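Local coordinates for protein purine nucleoside phosphorylase (Grouper iridovirus, PDB 3KHS) that probably catalyses the reversible phosphorolysis of purine nucleosides, releasing the free base and ribose 1-phosphate in purine salvage, at residues T44-Y47 and S48-P51; A171-A174 and A175-G179; C203-L206 and R207-S211; I223-H227 and G228-C232. All blocks are in the same frame, centred on the assembly; numbering follows the deposited sequence.

Overall arrangement
From the N terminus, the chain meets the four contacts in series; each is local, a turn or the end of a helix, and closes no long loop, and none nests in or crosses another. Contact 1 turns the end of strand 42-46 into the loop that leads to strand 64-70. Contact 2 is the last turns of helix 165-178, which packs on helix 257-279. Contact 3 ends helix 200-208 before strand 213-215, on the far side of the chain's centre from contact 1, their centres about 39 Å apart, and it reaches the other subunits. Contact 4 brings helix 219-227 into strand 231-241, part of the same mixed sheet that contact 1 reaches. Contacts 2, 3 and 4 all end helices with Schellman motifs.

Contact 1. Residues T44-Y47 and S48-P51; sequences TVAY and SDIP
Ile50 folds back over the end of strand 42-46 and lays its CG1 3.7 Å from Val45 CG1, the two side chains crossing at about a right angle. The same CG1 also sits 3.3 Å from Ala46 O, while CD1 reaches the edge of the Tyr47 ring, near its plane, 4.2 Å from Tyr47 CD1. This branch is brought back over the strand because CG1 stands beside the backbone N of Ile50 and anti to its carbonyl carbon (chi1 -56°). Two backbone bonds hold the bend: Asp49 N donates to Ala46 O at 3.1 Å, and Ile50 N to Tyr47 O at 2.9 Å. In both, the donor lies well above the carbonyl plane, as expected where the chain coils tightly. On the other flank, Ser48 OG and Asp49 OD2 both approach the methyl of Ala46. One water fastens this flank, accepting from Ala46 N at 3.0 Å and donating to Asp49 OD2 at 2.8 Å, so the carboxylate is linked to the last strand residue without touching its amide directly. Farther out, Leu65 of strand 64-70 packs on both Tyr47 and Ile50, and Trp13, Thr10 and Leu14 of helix 3-15 cover the Val45 and Ile50 side. Tyr47 OH is anchored on Gly80 O, which fixes the far end of the ring. The arrangement is a short 3-10 turn that closes an edge strand of the mixed sheet, its apolar side set between strand 64-70 and the N-terminal helix.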
loop_
_atom_site.group_PDB
_atom_site.type_symbol
_atom_site.label_atom_id
_atom_site.label_comp_id
_atom_site.label_asym_id
_atom_site.label_seq_id
_atom_site.Cartn_x
_atom_site.Cartn_y
_atom_site.Cartn_z
ATOM N N THR B 44 30.113 -18.226 -14.309
ATOM C CA THR B 44 29.531 -16.981 -13.847
ATOM C C THR B 44 28.940 -16.164 -14.982
ATOM O O THR B 44 29.583 -15.973 -16.017
ATOM C CB THR B 44 30.577 -16.142 -13.103
ATOM O OG1 THR B 44 31.014 -16.867 -11.945
ATOM C CG2 THR B 44 29.987 -14.786 -12.686
ATOM N N VAL B 45 27.714 -15.684 -14.783
ATOM C CA VAL B 45 27.045 -14.883 -15.788
ATOM C C VAL B 45 26.546 -13.583 -15.174
ATOM O O VAL B 45 25.666 -13.599 -14.319
ATOM C CB VAL B 45 25.869 -15.659 -16.398
ATOM C CG1 VAL B 45 25.359 -14.946 -17.620
ATOM C CG2 VAL B 45 26.304 -17.082 -16.747
ATOM N N ALA B 46 27.112 -12.459 -15.611
ATOM C CA ALA B 46 26.714 -11.150 -15.104
ATOM C C ALA B 46 25.243 -10.937 -15.399
ATOM O O ALA B 46 24.754 -11.375 -16.460
ATOM C CB ALA B 46 27.512 -10.087 -15.780
ATOM N N TYR B 47 24.534 -10.272 -14.483
ATOM C CA TYR B 47 23.107 -10.005 -14.705
ATOM C C TYR B 47 22.909 -9.200 -16.005
ATOM O O TYR B 47 21.949 -9.397 -16.748
ATOM C CB TYR B 47 22.494 -9.211 -13.537
ATOM C CG TYR B 47 22.258 -10.005 -12.275
ATOM C CD1 TYR B 47 22.363 -11.398 -12.271
ATOM C CD2 TYR B 47 21.954 -9.360 -11.070
ATOM C CE1 TYR B 47 22.182 -12.131 -11.108
ATOM C CE2 TYR B 47 21.767 -10.079 -9.895
ATOM C CZ TYR B 47 21.885 -11.477 -9.919
ATOM O OH TYR B 47 21.712 -12.223 -8.764
ATOM N N SER B 48 23.846 -8.299 -16.265
ATOM C CA SER B 48 23.789 -7.433 -17.424
ATOM C C SER B 48 23.746 -8.156 -18.770
ATOM O O SER B 48 23.256 -7.609 -19.760
ATOM C CB SER B 48 24.976 -6.483 -17.383
ATOM O OG SER B 48 26.191 -7.203 -17.367
ATOM N N ASP B 49 24.257 -9.381 -18.809
ATOM C CA ASP B 49 24.267 -10.152 -20.047
ATOM C C ASP B 49 23.073 -11.082 -20.125
ATOM O O ASP B 49 22.825 -11.693 -21.162
ATOM C CB ASP B 49 25.538 -11.011 -20.172
ATOM C CG ASP B 49 26.818 -10.189 -20.201
ATOM O OD1 ASP B 49 26.841 -9.114 -20.835
ATOM O OD2 ASP B 49 27.821 -10.632 -19.601
ATOM N N ILE B 50 22.341 -11.211 -19.026
ATOM C CA ILE B 50 21.196 -12.096 -19.035
ATOM C C ILE B 50 19.947 -11.435 -19.597
ATOM O O ILE B 50 19.531 -10.364 -19.164
ATOM C CB ILE B 50 20.879 -12.634 -17.626
ATOM C CG1 ILE B 50 22.100 -13.327 -17.045
ATOM C CG2 ILE B 50 19.711 -13.588 -17.685
ATOM C CD1 ILE B 50 21.845 -13.885 -15.667
ATOM N N PRO B 51 19.348 -12.076 -20.597
ATOM C CA PRO B 51 18.137 -11.658 -21.289
ATOM C C PRO B 51 16.953 -11.538 -20.321
ATOM O O PRO B 51 16.705 -12.446 -19.536
ATOM C CB PRO B 51 17.919 -12.794 -22.277
ATOM C CG PRO B 51 19.305 -13.207 -22.633
ATOM C CD PRO B 51 20.054 -13.138 -21.342
HETATM O O HOH W 1 28.595 -12.917 -18.158
#

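Contact 2. Residues A171-A174 and A175-G179; sequences AISA and ARELG
Arg176 reaches back to Ser173, an i to i+3 pairing within the last turns of helix 165-178, where a Schellman motif with Gly179 at positive phi turns the chain. Its CB rests 3.5 Å from Ser173 O. CG is anti to the backbone N (chi1 166°), and a bend at chi3 then folds the guanidinium over the helix backbone. NE and CZ pass above Ser173 O, which lies under one face of the group, toward its rim. At the tip, NH2 donates to Ser173 OG over 3.0 Å, the hydroxyl oxygen tilted 23° from the guanidinium plane. The same NH2 forms a salt bridge with Glu177 OE1 at 3.5 Å, so one nitrogen joins the polar ends of three residues on this side. Lys278 of helix 257-279 adds a long, weak ion pair to Glu177 and a weak bond to Ser173 OG. On the buried side, Ala174 packs against Leu271 and Leu274 of that helix. Beneath the side chains the helical ladder persists, with Glu177 N donating to Ser173 O at 2.8 Å. Leu178 N is shared weakly between Ala174 O and Ala175 O, and Gly179 N then bonds back to Arg176 O at 2.7 Å.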
loop_
_atom_site.group_PDB
_atom_site.type_symbol
_atom_site.label_atom_id
_atom_site.label_comp_id
_atom_site.label_asym_id
_atom_site.label_seq_id
_atom_site.Cartn_x
_atom_site.Cartn_y
_atom_site.Cartn_z
ATOM N N ALA B 171 18.027 -25.859 9.294
ATOM C CA ALA B 171 18.756 -24.635 9.578
ATOM C C ALA B 171 19.058 -24.460 11.066
ATOM O O ALA B 171 20.187 -24.136 11.426
ATOM C CB ALA B 171 18.001 -23.431 9.039
ATOM N N ILE B 172 18.055 -24.670 11.915
ATOM C CA ILE B 172 18.215 -24.558 13.363
ATOM C C ILE B 172 19.291 -25.514 13.878
ATOM O O ILE B 172 20.162 -25.131 14.651
ATOM C CB ILE B 172 16.914 -24.903 14.072
ATOM C CG1 ILE B 172 15.820 -23.932 13.630
ATOM C CG2 ILE B 172 17.128 -24.891 15.572
ATOM C CD1 ILE B 172 16.126 -22.503 13.966
ATOM N N SER B 173 19.204 -26.761 13.432
ATOM C CA SER B 173 20.128 -27.816 13.804
ATOM C C SER B 173 21.542 -27.531 13.279
ATOM O O SER B 173 22.554 -27.795 13.945
ATOM C CB SER B 173 19.588 -29.135 13.234
ATOM O OG SER B 173 20.622 -30.094 13.103
ATOM N N ALA B 174 21.611 -26.990 12.075
ATOM C CA ALA B 174 22.902 -26.675 11.492
ATOM C C ALA B 174 23.572 -25.578 12.301
ATOM O O ALA B 174 24.793 -25.547 12.438
ATOM C CB ALA B 174 22.723 -26.226 10.051
ATOM N N ALA B 175 22.754 -24.673 12.831
ATOM C CA ALA B 175 23.238 -23.562 13.636
ATOM C C ALA B 175 23.803 -24.137 14.929
ATOM O O ALA B 175 24.923 -23.802 15.327
ATOM C CB ALA B 175 22.097 -22.597 13.938
ATOM N N ARG B 176 23.025 -24.999 15.579
ATOM C CA ARG B 176 23.466 -25.642 16.811
ATOM C C ARG B 176 24.803 -26.308 16.528
ATOM O O ARG B 176 25.815 -26.027 17.171
ATOM C CB ARG B 176 22.466 -26.713 17.245
ATOM C CG ARG B 176 22.992 -27.663 18.320
ATOM C CD ARG B 176 22.082 -28.876 18.480
ATOM N NE ARG B 176 21.846 -29.561 17.203
ATOM C CZ ARG B 176 22.752 -30.288 16.544
ATOM N NH1 ARG B 176 23.979 -30.450 17.035
ATOM N NH2 ARG B 176 22.434 -30.847 15.376
ATOM N N GLU B 177 24.791 -27.181 15.538
ATOM C CA GLU B 177 25.963 -27.926 15.124
ATOM C C GLU B 177 27.183 -27.046 14.885
ATOM O O GLU B 177 28.316 -27.485 15.079
ATOM C CB GLU B 177 25.593 -28.674 13.856
ATOM C CG GLU B 177 26.410 -29.878 13.502
ATOM C CD GLU B 177 25.724 -30.689 12.403
ATOM O OE1 GLU B 177 24.506 -30.997 12.555
ATOM O OE2 GLU B 177 26.406 -31.011 11.401
ATOM N N LEU B 178 26.968 -25.807 14.447
ATOM C CA LEU B 178 28.094 -24.900 14.192
ATOM C C LEU B 178 28.439 -24.044 15.403
ATOM O O LEU B 178 29.382 -23.249 15.354
ATOM C CB LEU B 178 27.814 -23.991 12.986
ATOM C CG LEU B 178 27.798 -24.652 11.599
ATOM C CD1 LEU B 178 26.817 -23.906 10.721
ATOM C CD2 LEU B 178 29.205 -24.681 10.975
ATOM N N GLY B 179 27.677 -24.213 16.483
ATOM C CA GLY B 179 27.940 -23.466 17.702
ATOM C C GLY B 179 27.339 -22.072 17.737
ATOM O O GLY B 179 27.855 -21.205 18.437
#

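Contact 3. Residues C203-L206 and R207-S211; sequences CKIL and RLMGS
The backbone after helix 200-208 closes on Leu206 O: Ser211 N donates to it at 3.1 Å and Ser211 OG at 2.7 Å. Upstream, Arg207 N bonds to Cys203 O, with a weak second bond to Lys204 O, and Leu208 N to Lys204 O. Beyond them the turn tightens, and Met209 N makes weak bonds to both Ile205 O and Leu206 O. Gly210 takes positive phi and binds Arg207 O through its N; this bond and that from Ser211 N to Leu206 O are the two of a Schellman motif, whose reversal brings Ser211 back to the last turn. The Ser211 hydroxyl is brought to the carbonyl by its torsion, with OG beside the backbone N and anti to the carbonyl carbon (chi1 -48°). Its approach makes a C=O...O angle of 128°, more bent than that of the amide at 155°. The amide and hydroxyl of Ser211 thus both grip this oxygen, with Met209 N adding a weak third bond. Among the apolar groups, Met209 runs alongside Ile205, both pointing the same way, and its CE meets Ile205 CG2 at 4.0 Å. Arg207 stretches out from CG to NE, its CG passing 3.7 Å from Cys203 O, and its guanidinium bonds to Ala243 O. Cys203 is joined to Cys246 by a disulfide, which also holds this helix to the segment after strand 231-241. Ile205 and Leu208 pack on Ile133 and Leu208 of the second subunit, and Met209 on Ile205 of the third. This is a Schellman-capped helix in the crossover between strands 184-191 and 213-215, set at the subunit interface of the trimer.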
loop_
_atom_site.group_PDB
_atom_site.type_symbol
_atom_site.label_atom_id
_atom_site.label_comp_id
_atom_site.label_asym_id
_atom_site.label_seq_id
_atom_site.Cartn_x
_atom_site.Cartn_y
_atom_site.Cartn_z
ATOM N N CYS B 203 7.325 1.907 13.578
ATOM C CA CYS B 203 8.011 0.772 14.183
ATOM C C CYS B 203 7.091 0.176 15.242
ATOM O O CYS B 203 6.969 -1.036 15.372
ATOM C CB CYS B 203 9.323 1.258 14.765
ATOM S SG CYS B 203 10.178 0.198 15.949
ATOM N N LYS B 204 6.411 1.034 15.981
ATOM C CA LYS B 204 5.480 0.568 16.984
ATOM C C LYS B 204 4.404 -0.256 16.337
ATOM O O LYS B 204 4.046 -1.306 16.844
ATOM C CB LYS B 204 4.837 1.739 17.712
ATOM C CG LYS B 204 5.784 2.346 18.726
ATOM C CD LYS B 204 5.253 3.630 19.330
ATOM C CE LYS B 204 6.356 4.293 20.132
ATOM N NZ LYS B 204 5.883 5.491 20.877
ATOM N N ILE B 205 3.873 0.214 15.217
ATOM C CA ILE B 205 2.834 -0.533 14.540
ATOM C C ILE B 205 3.361 -1.908 14.091
ATOM O O ILE B 205 2.680 -2.929 14.223
ATOM C CB ILE B 205 2.326 0.246 13.356
ATOM C CG1 ILE B 205 1.574 1.485 13.859
ATOM C CG2 ILE B 205 1.470 -0.651 12.497
ATOM C CD1 ILE B 205 1.491 2.653 12.803
ATOM N N LEU B 206 4.595 -1.943 13.615
ATOM C CA LEU B 206 5.185 -3.193 13.168
ATOM C C LEU B 206 5.311 -4.189 14.323
ATOM O O LEU B 206 5.193 -5.403 14.116
ATOM C CB LEU B 206 6.545 -2.938 12.554
ATOM C CG LEU B 206 6.579 -2.765 11.041
ATOM C CD1 LEU B 206 5.457 -1.872 10.539
ATOM C CD2 LEU B 206 7.948 -2.241 10.655
ATOM N N ARG B 207 5.563 -3.679 15.533
ATOM C CA ARG B 207 5.684 -4.533 16.705
ATOM C C ARG B 207 4.314 -5.011 17.063
ATOM O O ARG B 207 4.117 -6.171 17.400
ATOM C CB ARG B 207 6.252 -3.780 17.887
ATOM C CG ARG B 207 7.721 -3.672 17.809
ATOM C CD ARG B 207 8.300 -3.067 19.045
ATOM N NE ARG B 207 9.730 -3.195 18.927
ATOM C CZ ARG B 207 10.595 -2.550 19.682
ATOM N NH1 ARG B 207 10.152 -1.725 20.624
ATOM N NH2 ARG B 207 11.897 -2.710 19.467
ATOM N N LEU B 208 3.350 -4.113 16.988
ATOM C CA LEU B 208 1.991 -4.487 17.296
ATOM C C LEU B 208 1.538 -5.578 16.304
ATOM O O LEU B 208 0.663 -6.364 16.630
ATOM C CB LEU B 208 1.108 -3.252 17.203
ATOM C CG LEU B 208 -0.314 -3.202 17.754
ATOM C CD1 LEU B 208 -0.501 -4.116 18.964
ATOM C CD2 LEU B 208 -0.581 -1.737 18.148
ATOM N N MET B 209 2.126 -5.638 15.105
ATOM C CA MET B 209 1.710 -6.681 14.147
ATOM C C MET B 209 2.399 -8.022 14.396
ATOM O O MET B 209 2.097 -9.008 13.734
ATOM C CB MET B 209 1.964 -6.243 12.698
ATOM C CG MET B 209 0.942 -5.298 12.150
ATOM S SD MET B 209 1.577 -4.389 10.720
ATOM C CE MET B 209 0.013 -3.534 10.213
ATOM N N GLY B 210 3.333 -8.048 15.334
ATOM C CA GLY B 210 4.026 -9.284 15.624
ATOM C C GLY B 210 5.315 -9.492 14.835
ATOM O O GLY B 210 5.729 -10.629 14.608
ATOM N N SER B 211 5.961 -8.416 14.415
ATOM C CA SER B 211 7.189 -8.552 13.650
ATOM C C SER B 211 8.402 -8.755 14.552
ATOM O O SER B 211 8.539 -8.077 15.573
ATOM C CB SER B 211 7.441 -7.295 12.814
ATOM O OG SER B 211 6.297 -6.869 12.103
#

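Contact 4. Residues I223-H227 and G228-C232; sequences IVAKH and GGMRC
A Schellman motif ends helix 219-227 and sends the chain into strand 231-241, with Gly229 at positive phi as its C-prime residue. Met230 N donates to Ala225 O at 3.0 Å, and Gly229 N to Lys226 O at 3.1 Å, the second donor standing 66° out of the carbonyl plane. Gly228 N continues the ladder to Val224 O at 2.9 Å and makes a further weak bond to Ala225 O. The reversal brings Met230 and, from the strand, Cys232 against Ala225. Ala225 is the meeting point: its CB is 3.8 Å from Met230 CE and 3.5 Å from Cys232 SG. Met230 brings that methyl to the alanine through a bend at chi3 (-61°), which curls CE back to 3.5 Å from Ala225 CA. Farther along, Lys226 CD passes 3.8 Å from Met230 O. Phe100 and Lys101 of helix 95-102 pack on Met230. The carbonyls of Val224, Ala225 and Lys226 are thus met by amides of the turn itself. Ala225 CB, Met230 CE and Cys232 SG meet in an apolar contact where helix and strand join, while Lys226 NZ and His227 NE2 bond to Ser161 O and Asn148 OD1.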
loop_
_atom_site.group_PDB
_atom_site.type_symbol
_atom_site.label_atom_id
_atom_site.label_comp_id
_atom_site.label_asym_id
_atom_site.label_seq_id
_atom_site.Cartn_x
_atom_site.Cartn_y
_atom_site.Cartn_z
ATOM N N ILE B 223 6.897 -15.583 -2.040
ATOM C CA ILE B 223 5.509 -15.745 -2.456
ATOM C C ILE B 223 5.518 -16.367 -3.860
ATOM O O ILE B 223 4.753 -17.270 -4.155
ATOM C CB ILE B 223 4.761 -14.402 -2.577
ATOM C CG1 ILE B 223 4.512 -13.802 -1.194
ATOM C CG2 ILE B 223 3.442 -14.617 -3.350
ATOM C CD1 ILE B 223 3.890 -12.413 -1.271
ATOM N N VAL B 224 6.384 -15.848 -4.720
ATOM C CA VAL B 224 6.494 -16.315 -6.089
ATOM C C VAL B 224 7.119 -17.716 -6.155
ATOM O O VAL B 224 6.640 -18.573 -6.883
ATOM C CB VAL B 224 7.297 -15.309 -6.906
ATOM C CG1 VAL B 224 7.586 -15.870 -8.289
ATOM C CG2 VAL B 224 6.524 -13.976 -6.965
ATOM N N ALA B 225 8.169 -17.944 -5.383
ATOM C CA ALA B 225 8.825 -19.237 -5.336
ATOM C C ALA B 225 7.794 -20.313 -4.936
ATOM O O ALA B 225 7.619 -21.335 -5.612
ATOM C CB ALA B 225 9.941 -19.182 -4.308
ATOM N N LYS B 226 7.103 -20.053 -3.833
ATOM C CA LYS B 226 6.114 -20.976 -3.296
ATOM C C LYS B 226 5.050 -21.278 -4.320
ATOM O O LYS B 226 4.613 -22.415 -4.467
ATOM C CB LYS B 226 5.441 -20.387 -2.065
ATOM C CG LYS B 226 4.697 -21.421 -1.221
ATOM C CD LYS B 226 5.663 -22.450 -0.640
ATOM C CE LYS B 226 4.928 -23.714 -0.279
ATOM N NZ LYS B 226 3.868 -23.441 0.713
ATOM N N HIS B 227 4.623 -20.237 -5.015
ATOM C CA HIS B 227 3.605 -20.361 -6.025
ATOM C C HIS B 227 4.120 -21.219 -7.172
ATOM O O HIS B 227 3.348 -21.920 -7.809
ATOM C CB HIS B 227 3.210 -18.964 -6.503
ATOM C CG HIS B 227 2.398 -18.953 -7.762
ATOM N ND1 HIS B 227 2.970 -18.996 -9.017
ATOM C CD2 HIS B 227 1.057 -18.908 -7.961
ATOM C CE1 HIS B 227 2.017 -18.976 -9.934
ATOM N NE2 HIS B 227 0.847 -18.922 -9.319
ATOM N N GLY B 228 5.429 -21.163 -7.413
ATOM C CA GLY B 228 6.040 -21.930 -8.482
ATOM C C GLY B 228 6.439 -23.323 -8.050
ATOM O O GLY B 228 7.273 -23.956 -8.675
ATOM N N GLY B 229 5.857 -23.784 -6.954
ATOM C CA GLY B 229 6.144 -25.109 -6.444
ATOM C C GLY B 229 7.496 -25.339 -5.796
ATOM O O GLY B 229 7.877 -26.486 -5.561
ATOM N N MET B 230 8.243 -24.289 -5.497
ATOM C CA MET B 230 9.553 -24.507 -4.880
ATOM C C MET B 230 9.455 -24.374 -3.371
ATOM O O MET B 230 8.527 -23.745 -2.853
ATOM C CB MET B 230 10.603 -23.527 -5.441
ATOM C CG MET B 230 10.997 -23.765 -6.907
ATOM S SD MET B 230 12.066 -22.479 -7.624
ATOM C CE MET B 230 10.959 -21.070 -7.448
ATOM N N ARG B 231 10.395 -25.000 -2.676
ATOM C CA ARG B 231 10.413 -24.953 -1.223
ATOM C C ARG B 231 11.365 -23.844 -0.802
ATOM O O ARG B 231 12.442 -23.681 -1.383
ATOM C CB ARG B 231 10.848 -26.312 -0.669
ATOM C CG ARG B 231 9.887 -27.431 -1.016
ATOM C CD ARG B 231 10.511 -28.776 -0.744
ATOM N NE ARG B 231 10.607 -29.073 0.681
ATOM C CZ ARG B 231 11.474 -29.940 1.190
ATOM N NH1 ARG B 231 12.314 -30.587 0.386
ATOM N NH2 ARG B 231 11.506 -30.165 2.495
ATOM N N CYS B 232 10.966 -23.088 0.214
ATOM C CA CYS B 232 11.779 -21.964 0.683
ATOM C C CYS B 232 12.322 -21.986 2.097
ATOM O O CYS B 232 11.678 -22.452 3.033
ATOM C CB CYS B 232 10.988 -20.674 0.537
ATOM S SG CYS B 232 10.318 -20.444 -1.092
#